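Local coordinates for protein xylanase 10C (Pseudomonas cellulosa, PDB 1GNY) that binds xylan and xylooligosaccharides through this N-terminal family 15 carbohydrate-binding module of an endo-xylanase whose C-terminal domain cleaves internal xylan linkages, at residues Ile59-Asn64 with Lys143-Thr148; Lys83-Lys88 with Thr122-Gln127; Ala67-Ser72 with Ser98-Asp103. All blocks are in the same frame, centred on the assembly; numbering follows the deposited sequence.

Interaction 1. Residues Ile59-Asn64 with Lys143-Thr148. With NA (sodium ion), chain C.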
# COMPACT_ATOMS: atom_id res chain seq x y z
N ILE A 59 5.70 -6.15 -4.24
CA ILE A 59 4.31 -5.68 -4.23
C ILE A 59 4.10 -4.81 -5.46
O ILE A 59 4.86 -3.85 -5.67
CB ILE A 59 4.01 -4.86 -2.94
CG1 ILE A 59 4.34 -5.67 -1.68
CG2 ILE A 59 2.57 -4.37 -2.91
CD1 ILE A 59 4.47 -4.82 -0.45
N ALA A 60 3.10 -5.13 -6.26
CA ALA A 60 2.76 -4.30 -7.43
C ALA A 60 1.32 -3.84 -7.30
O ALA A 60 0.41 -4.68 -7.17
CB ALA A 60 2.96 -5.05 -8.71
N MET A 61 1.09 -2.52 -7.32
CA MET A 61 -0.26 -1.96 -7.23
C MET A 61 -0.64 -1.22 -8.50
O MET A 61 0.13 -0.41 -8.96
CB MET A 61 -0.36 -0.99 -6.04
CG MET A 61 -0.09 -1.61 -4.73
SD MET A 61 -0.87 -0.62 -3.40
CE MET A 61 -0.33 -1.59 -2.02
N VAL A 62 -1.82 -1.50 -9.06
CA VAL A 62 -2.31 -0.68 -10.20
C VAL A 62 -3.19 0.37 -9.54
O VAL A 62 -4.16 0.01 -8.84
CB VAL A 62 -3.12 -1.46 -11.23
CG1 VAL A 62 -3.70 -0.50 -12.30
CG2 VAL A 62 -2.25 -2.52 -11.91
N VAL A 63 -2.88 1.65 -9.75
CA VAL A 63 -3.61 2.75 -9.11
C VAL A 63 -4.07 3.82 -10.08
O VAL A 63 -3.57 3.89 -11.19
CB VAL A 63 -2.79 3.45 -7.99
CG1 VAL A 63 -2.32 2.43 -6.97
CG2 VAL A 63 -1.56 4.21 -8.57
N ASN A 64 -5.06 4.60 -9.66
CA ASN A 64 -5.47 5.80 -10.39
C ASN A 64 -5.52 6.94 -9.42
O ASN A 64 -6.17 6.84 -8.34
CB ASN A 64 -6.79 5.64 -11.10
CG ASN A 64 -7.06 6.81 -12.05
OD1 ASN A 64 -7.51 7.86 -11.64
ND2 ASN A 64 -6.71 6.63 -13.35
N LYS A 143 -6.82 -0.40 -7.95
CA LYS A 143 -7.55 -1.37 -8.81
C LYS A 143 -7.16 -2.83 -8.50
O LYS A 143 -8.00 -3.74 -8.58
CB LYS A 143 -7.32 -1.06 -10.31
CG LYS A 143 -7.88 0.26 -10.73
CD LYS A 143 -7.93 0.41 -12.23
CE LYS A 143 -8.98 1.41 -12.67
NZ LYS A 143 -8.98 1.53 -14.16
N SER A 144 -5.88 -3.04 -8.20
CA SER A 144 -5.35 -4.39 -7.93
C SER A 144 -4.04 -4.33 -7.16
O SER A 144 -3.28 -3.34 -7.27
CB SER A 144 -5.11 -5.16 -9.24
OG SER A 144 -4.04 -4.60 -10.02
N VAL A 145 -3.77 -5.40 -6.41
CA VAL A 145 -2.49 -5.56 -5.71
C VAL A 145 -2.02 -6.99 -5.92
O VAL A 145 -2.77 -7.93 -5.64
CB VAL A 145 -2.59 -5.27 -4.20
CG1 VAL A 145 -1.25 -5.46 -3.52
CG2 VAL A 145 -3.13 -3.86 -3.94
N THR A 146 -0.82 -7.16 -6.45
CA THR A 146 -0.29 -8.50 -6.63
C THR A 146 1.07 -8.60 -5.96
O THR A 146 1.93 -7.71 -6.12
CB THR A 146 -0.37 -9.06 -8.08
OG1 THR A 146 0.90 -9.19 -8.68
CG2 THR A 146 -1.20 -8.28 -8.98
N ILE A 147 1.24 -9.65 -5.16
CA ILE A 147 2.48 -9.86 -4.39
C ILE A 147 3.16 -11.12 -4.92
O ILE A 147 2.59 -12.19 -4.86
CB ILE A 147 2.21 -9.94 -2.88
CG1 ILE A 147 1.51 -8.63 -2.43
CG2 ILE A 147 3.50 -10.16 -2.10
CD1 ILE A 147 1.03 -8.60 -1.01
N THR A 148 4.39 -10.96 -5.38
CA THR A 148 5.18 -12.09 -5.90
C THR A 148 6.26 -12.43 -4.89
O THR A 148 7.18 -11.65 -4.68
CB THR A 148 5.78 -11.76 -7.26
OG1 THR A 148 4.73 -11.49 -8.20
CG2 THR A 148 6.47 -12.98 -7.87
NA NA C . -7.02 9.95 -12.79
O HOH W 1 -7.24 8.77 -15.30
O HOH W 2 -8.65 11.01 -12.81
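Met61 and Val145 face each other on antiparallel neighbouring strands, and their side chains run alongside one another from the face that turns into the protein. The CG2 methyl of Val145 rests against the extended methionine chain, 3.9 Å from Met61 CG, with SD and CE of Met61 scarcely farther off. The second methyl, CG1, stands anti to the backbone N of Val145 (chi1 179°), which carries it to the CG2 branch of Ile59 at 4.0 Å, so that one valine packs against two residues of the opposing strand. Ile59 and Ile147 extend the row, CG1 to CG1 at 4.2 Å. Ile78 of strand 75-82 touches Ile59 and Met61, while Phe46 and Ile48 of strand 42-48 meet Val145 and Ile147, respectively. The row is thus one side of the interface between the two antiparallel sheets of a beta-sandwich. Within the ladder, Ala60 and Thr146 form a hydrogen-bonded pair, Ala60 N to Thr146 O 2.8 Å and Thr146 N to Ala60 O 2.9 Å. Regular pairing then breaks in a classic beta bulge: Lys143 and Ser144 both face Val62, which donates from its N to Ser144 O and accepts at its O from Lys143 N. The face bearing Ala60, Val62, Ser144 and Thr146 is partly exposed and more polar. Here Ser144 OG lies 3.3 Å from Val62 CG2, a contact without a hydrogen bond. Lys143 meets Val62 through its CB, and the extended chain then leads away to a salt bridge with Asp105. Beyond the paired residues, Asn64 divides its amide: OD1 binds the sodium ion at 2.4 Å, together with the carbonyls of Val65 and Ala102, whereas ND2 donates to a sodium-bound water and to Asp105.

Interaction 2. Residues Lys83-Lys88 with Thr122-Gln127. With XYP (beta-D-xylopyranose), chain B; XYP (beta-D-xylopyranose), chain D.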
# COMPACT_ATOMS: atom_id res chain seq x y z
N LYS A 83 1.72 -6.33 12.27
CA LYS A 83 0.49 -5.91 12.96
C LYS A 83 0.68 -6.04 14.43
O LYS A 83 1.12 -7.08 14.93
CB LYS A 83 -0.72 -6.72 12.58
CG LYS A 83 -1.43 -6.25 11.42
CD LYS A 83 -2.88 -6.79 11.40
CE LYS A 83 -3.92 -5.80 11.82
NZ LYS A 83 -5.27 -6.39 11.69
N GLU A 84 0.39 -4.96 15.13
CA GLU A 84 0.59 -4.86 16.57
C GLU A 84 2.07 -4.69 17.02
O GLU A 84 2.33 -4.70 18.21
CB GLU A 84 -0.07 -6.03 17.29
CG GLU A 84 -1.04 -5.60 18.34
CD GLU A 84 -2.23 -4.88 17.73
OE1 GLU A 84 -3.03 -5.54 17.03
OE2 GLU A 84 -2.33 -3.65 17.93
N ASP A 85 3.01 -4.61 16.07
CA ASP A 85 4.42 -4.24 16.36
C ASP A 85 4.78 -3.24 15.27
O ASP A 85 5.74 -3.40 14.51
CB ASP A 85 5.38 -5.45 16.37
CG ASP A 85 6.72 -5.16 17.11
OD1 ASP A 85 6.99 -4.03 17.56
OD2 ASP A 85 7.61 -6.03 17.25
N TRP A 86 4.00 -2.17 15.27
CA TRP A 86 3.92 -1.20 14.15
C TRP A 86 5.18 -0.54 13.60
O TRP A 86 5.25 -0.29 12.42
CB TRP A 86 2.91 -0.11 14.50
CG TRP A 86 1.58 -0.59 15.02
CD1 TRP A 86 1.11 -0.46 16.29
CD2 TRP A 86 0.54 -1.25 14.28
NE1 TRP A 86 -0.17 -0.95 16.38
CE2 TRP A 86 -0.54 -1.47 15.16
CE3 TRP A 86 0.42 -1.67 12.95
CZ2 TRP A 86 -1.72 -2.09 14.77
CZ3 TRP A 86 -0.75 -2.28 12.56
CH2 TRP A 86 -1.81 -2.49 13.47
N SER A 87 6.19 -0.30 14.44
CA SER A 87 7.44 0.36 13.99
C SER A 87 8.35 -0.51 13.10
O SER A 87 9.20 0.01 12.37
CB SER A 87 8.27 0.82 15.18
OG SER A 87 8.94 -0.30 15.69
N LYS A 88 8.15 -1.81 13.19
CA LYS A 88 8.90 -2.77 12.43
C LYS A 88 8.24 -2.93 11.05
O LYS A 88 7.15 -3.51 10.94
CB LYS A 88 8.92 -4.11 13.18
CG LYS A 88 9.38 -4.04 14.66
CD LYS A 88 10.75 -3.39 14.81
CE LYS A 88 11.17 -3.21 16.28
NZ LYS A 88 11.16 -4.49 17.02
N THR A 122 6.39 -16.09 11.81
CA THR A 122 5.12 -16.82 12.03
C THR A 122 4.10 -16.20 12.99
O THR A 122 2.91 -16.54 12.94
CB THR A 122 5.40 -18.25 12.57
OG1 THR A 122 6.18 -18.15 13.77
CG2 THR A 122 6.25 -19.07 11.60
N ALA A 123 4.58 -15.33 13.85
CA ALA A 123 3.77 -14.74 14.94
C ALA A 123 2.64 -13.77 14.55
O ALA A 123 1.57 -13.77 15.16
CB ALA A 123 4.71 -14.06 15.93
N ARG A 124 2.88 -12.94 13.55
CA ARG A 124 1.96 -11.82 13.26
C ARG A 124 1.42 -11.76 11.84
O ARG A 124 2.08 -12.18 10.91
CB ARG A 124 2.69 -10.52 13.53
CG ARG A 124 3.19 -10.40 14.96
CD ARG A 124 4.00 -9.14 15.22
NE ARG A 124 4.46 -9.01 16.60
CZ ARG A 124 3.70 -8.76 17.67
NH1 ARG A 124 2.38 -8.55 17.56
NH2 ARG A 124 4.26 -8.67 18.88
N ASP A 125 0.22 -11.21 11.71
CA ASP A 125 -0.28 -10.85 10.39
C ASP A 125 0.55 -9.62 9.99
O ASP A 125 1.10 -8.92 10.84
CB ASP A 125 -1.74 -10.44 10.42
CG ASP A 125 -2.70 -11.58 10.75
OD1 ASP A 125 -2.42 -12.75 10.42
OD2 ASP A 125 -3.81 -11.35 11.32
N VAL A 126 0.64 -9.41 8.69
CA VAL A 126 1.38 -8.26 8.14
C VAL A 126 0.36 -7.33 7.49
O VAL A 126 -0.39 -7.74 6.58
CB VAL A 126 2.45 -8.71 7.17
CG1 VAL A 126 3.11 -7.52 6.45
CG2 VAL A 126 3.51 -9.47 7.92
N GLN A 127 0.39 -6.07 7.93
CA GLN A 127 -0.45 -5.02 7.37
C GLN A 127 0.27 -4.38 6.20
O GLN A 127 1.40 -3.93 6.38
CB GLN A 127 -0.79 -3.96 8.40
CG GLN A 127 -1.70 -2.82 7.92
CD GLN A 127 -2.13 -1.94 9.07
OE1 GLN A 127 -3.19 -2.19 9.68
NE2 GLN A 127 -1.36 -0.89 9.35
C1 XYP B . -1.96 2.17 13.52
C2 XYP B . -1.72 2.16 12.01
C3 XYP B . -0.24 1.99 11.70
C4 XYP B . 0.61 2.96 12.53
C5 XYP B . 0.19 2.84 13.99
O2 XYP B . -2.43 1.07 11.42
O3 XYP B . -0.00 2.22 10.31
O4 XYP B . 1.96 2.59 12.39
O5 XYP B . -1.18 3.09 14.16
C1 XYP D . 2.94 3.62 12.29
C2 XYP D . 4.10 3.24 13.19
C3 XYP D . 5.17 4.31 13.05
C4 XYP D . 5.57 4.47 11.60
C5 XYP D . 4.32 4.72 10.79
O2 XYP D . 3.67 3.18 14.55
O3 XYP D . 6.35 3.93 13.73
O4 XYP D . 6.45 5.59 11.49
O5 XYP D . 3.34 3.70 11.00
O HOH W 3 -5.27 -9.28 12.20
O HOH W 4 7.13 -9.20 16.29
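Lys83 is held at both its backbone ends: its N donates to Asp125 O (3.0 Å), and Arg124 NH1 donates to Lys83 O at 3.3 Å, the oxygen lying 29° out of the guanidinium plane. The charges also act through water: one joins Lys83 NZ to Asp125 OD2, while their direct salt bridges go to Asp47 and Arg50; another accepts from Arg124 NE at 2.7 Å, in the guanidinium plane, and donates only weakly to Asp85. Strands 85-90 and 126-133 flank strand 75-82 in the five-stranded sheet, beside the glycan pocket. There Trp86 is the aromatic platform familiar in carbohydrate-binding modules: C1 of a xylose lies 4.2 Å above its ring centre, and Glu84 N on the opposite face, nearer the rim. Gln127 NE2, 3.6 Å from Trp86 CZ3, donates an almost straight bond (171°) to O2 of that sugar at 3.0 Å and also bonds to Gln81 OE1. In packing, the Lys83 and Gln127 side chains cross at about a right angle, Lys83 CG 3.8 Å from Gln127 CB, and Asp85 CB sits over one guanidinium face. With an alanine at Arg124, Lys83 O is likely to lose this donor and Asp85 CB the flat group it sits against.

Interaction 3. Residues Ala67-Ser72 with Ser98-Asp103. With NA (sodium ion), chain C.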
# COMPACT_ATOMS: atom_id res chain seq x y z
N ALA A 67 -7.07 14.25 -10.12
CA ALA A 67 -6.45 15.53 -10.52
C ALA A 67 -6.07 16.40 -9.30
O ALA A 67 -4.98 17.00 -9.26
CB ALA A 67 -7.40 16.29 -11.45
N GLU A 68 -6.96 16.46 -8.31
CA GLU A 68 -6.67 17.20 -7.09
C GLU A 68 -5.46 16.63 -6.34
O GLU A 68 -4.68 17.38 -5.75
CB GLU A 68 -7.89 17.23 -6.16
CG GLU A 68 -8.96 18.23 -6.58
CD GLU A 68 -10.23 18.11 -5.74
OE1 GLU A 68 -10.47 17.06 -5.10
OE2 GLU A 68 -11.02 19.08 -5.71
N PHE A 69 -5.31 15.30 -6.35
CA PHE A 69 -4.13 14.69 -5.70
C PHE A 69 -2.85 15.10 -6.46
O PHE A 69 -1.85 15.46 -5.84
CB PHE A 69 -4.22 13.16 -5.59
CG PHE A 69 -3.09 12.54 -4.77
CD1 PHE A 69 -1.82 12.29 -5.32
CD2 PHE A 69 -3.28 12.26 -3.44
CE1 PHE A 69 -0.81 11.76 -4.54
CE2 PHE A 69 -2.25 11.75 -2.67
CZ PHE A 69 -1.02 11.51 -3.22
N LYS A 70 -2.89 14.98 -7.77
CA LYS A 70 -1.70 15.39 -8.56
C LYS A 70 -1.37 16.89 -8.29
O LYS A 70 -0.18 17.24 -8.09
CB LYS A 70 -1.91 15.11 -10.05
CG LYS A 70 -0.82 15.68 -10.98
CD LYS A 70 0.52 15.07 -10.77
CE LYS A 70 1.53 15.61 -11.82
NZ LYS A 70 2.93 15.07 -11.63
N ALA A 71 -2.39 17.74 -8.25
CA ALA A 71 -2.20 19.19 -7.99
C ALA A 71 -1.60 19.51 -6.61
O ALA A 71 -0.84 20.49 -6.44
CB ALA A 71 -3.51 19.98 -8.18
N SER A 72 -1.87 18.65 -5.63
CA SER A 72 -1.42 18.84 -4.25
C SER A 72 0.09 18.63 -4.07
O SER A 72 0.65 18.97 -3.04
CB SER A 72 -2.16 17.91 -3.30
OG SER A 72 -1.61 16.59 -3.36
N SER A 98 6.23 13.97 -8.96
CA SER A 98 6.78 14.17 -10.33
C SER A 98 6.63 12.96 -11.26
O SER A 98 6.51 13.11 -12.49
CB SER A 98 8.25 14.62 -10.26
OG SER A 98 9.07 13.64 -9.66
N GLU A 99 6.54 11.77 -10.68
CA GLU A 99 6.38 10.55 -11.44
C GLU A 99 4.93 10.09 -11.53
O GLU A 99 4.64 9.07 -12.16
CB GLU A 99 7.26 9.48 -10.82
CG GLU A 99 8.67 10.00 -10.48
CD GLU A 99 9.42 10.55 -11.68
OE1 GLU A 99 9.74 9.75 -12.59
OE2 GLU A 99 9.69 11.77 -11.73
N LEU A 100 4.03 10.81 -10.89
CA LEU A 100 2.59 10.48 -11.00
C LEU A 100 1.89 11.35 -12.05
O LEU A 100 2.37 12.42 -12.45
CB LEU A 100 1.93 10.69 -9.64
CG LEU A 100 2.56 9.99 -8.41
CD1 LEU A 100 1.89 10.48 -7.12
CD2 LEU A 100 2.47 8.50 -8.56
N THR A 101 0.71 10.89 -12.44
CA THR A 101 -0.18 11.59 -13.35
C THR A 101 -1.62 11.21 -13.00
O THR A 101 -1.88 10.10 -12.51
CB THR A 101 0.08 11.23 -14.83
OG1 THR A 101 -0.82 11.96 -15.68
CG2 THR A 101 -0.19 9.78 -15.13
N ALA A 102 -2.52 12.13 -13.26
CA ALA A 102 -3.95 11.84 -13.14
C ALA A 102 -4.55 11.38 -14.48
O ALA A 102 -5.75 11.01 -14.54
CB ALA A 102 -4.68 13.06 -12.66
N ASP A 103 -3.75 11.38 -15.54
CA ASP A 103 -4.27 11.14 -16.90
C ASP A 103 -4.50 9.67 -17.29
O ASP A 103 -5.26 9.38 -18.22
CB ASP A 103 -3.31 11.72 -17.93
CG ASP A 103 -3.15 13.20 -17.81
OD1 ASP A 103 -4.13 13.88 -17.46
OD2 ASP A 103 -2.08 13.78 -18.07
NA NA C . -7.02 9.95 -12.79
O HOH W 2 -8.65 11.01 -12.81
O HOH W 1 -7.24 8.77 -15.30
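The ring of Phe69 meets Leu100 at its edge: the CD1 methyl of Leu100 lies near the ring plane, 3.9 Å from Phe69 CE1, and the two side chains run at a slant to each other. Neither face of the ring is used by the 98-103 loop; Ala37, Ala74, Pro136 and Leu76 also touch this buried phenylalanine. With CG anti to the backbone N (chi1 -173°), the ring projects from the short helix toward Leu76 of strand 75-82, which Leu100 also touches. The helix follows directly on strand 58-65, and the loop precedes strand 106-111, so the contact ties together two connections at one end of the sandwich. Nearer the surface the chemistry becomes polar. A bend at the second torsion of Lys70 (chi2 65°) takes the otherwise extended chain along the loop, where NZ donates to Leu100 O at 2.8 Å, tilted 35° from the carbonyl plane; NZ also bonds to Ser97 O, so two backbone oxygens grip the ammonium group. Ala102 CB packs against the start of the helix, 3.7 Å from Ala67 N and 4.4 Å from Ala67 CB. Just beyond it, Asp103 N donates to Thr101 OG1 at 3.0 Å in an ST turn. The carbonyl between these residues, Ala102 O, binds the sodium ion at 2.4 Å, joining ligands from strand 58-65.

Overall arrangement
Interaction 1 is the most deeply placed, its centre about 8 Å from that of the chain, and it joins two strands of one sheet by a backbone ladder with an apolar inner face. Interactions 2 and 3 lie farther out, on opposite sides of the chain's centre; each includes a basic side chain bonded to a backbone oxygen, beside a backbone bond and water bridges in interaction 2 and apolar packing in interaction 3. Interaction 2 belongs to the other sheet and contributes to the xylan-binding surface, whereas interaction 3 joins a helix to a loop away from the sugar. Interactions 1 and 3 adjoin in sequence and share the sodium ion, each supplying one ligand residue.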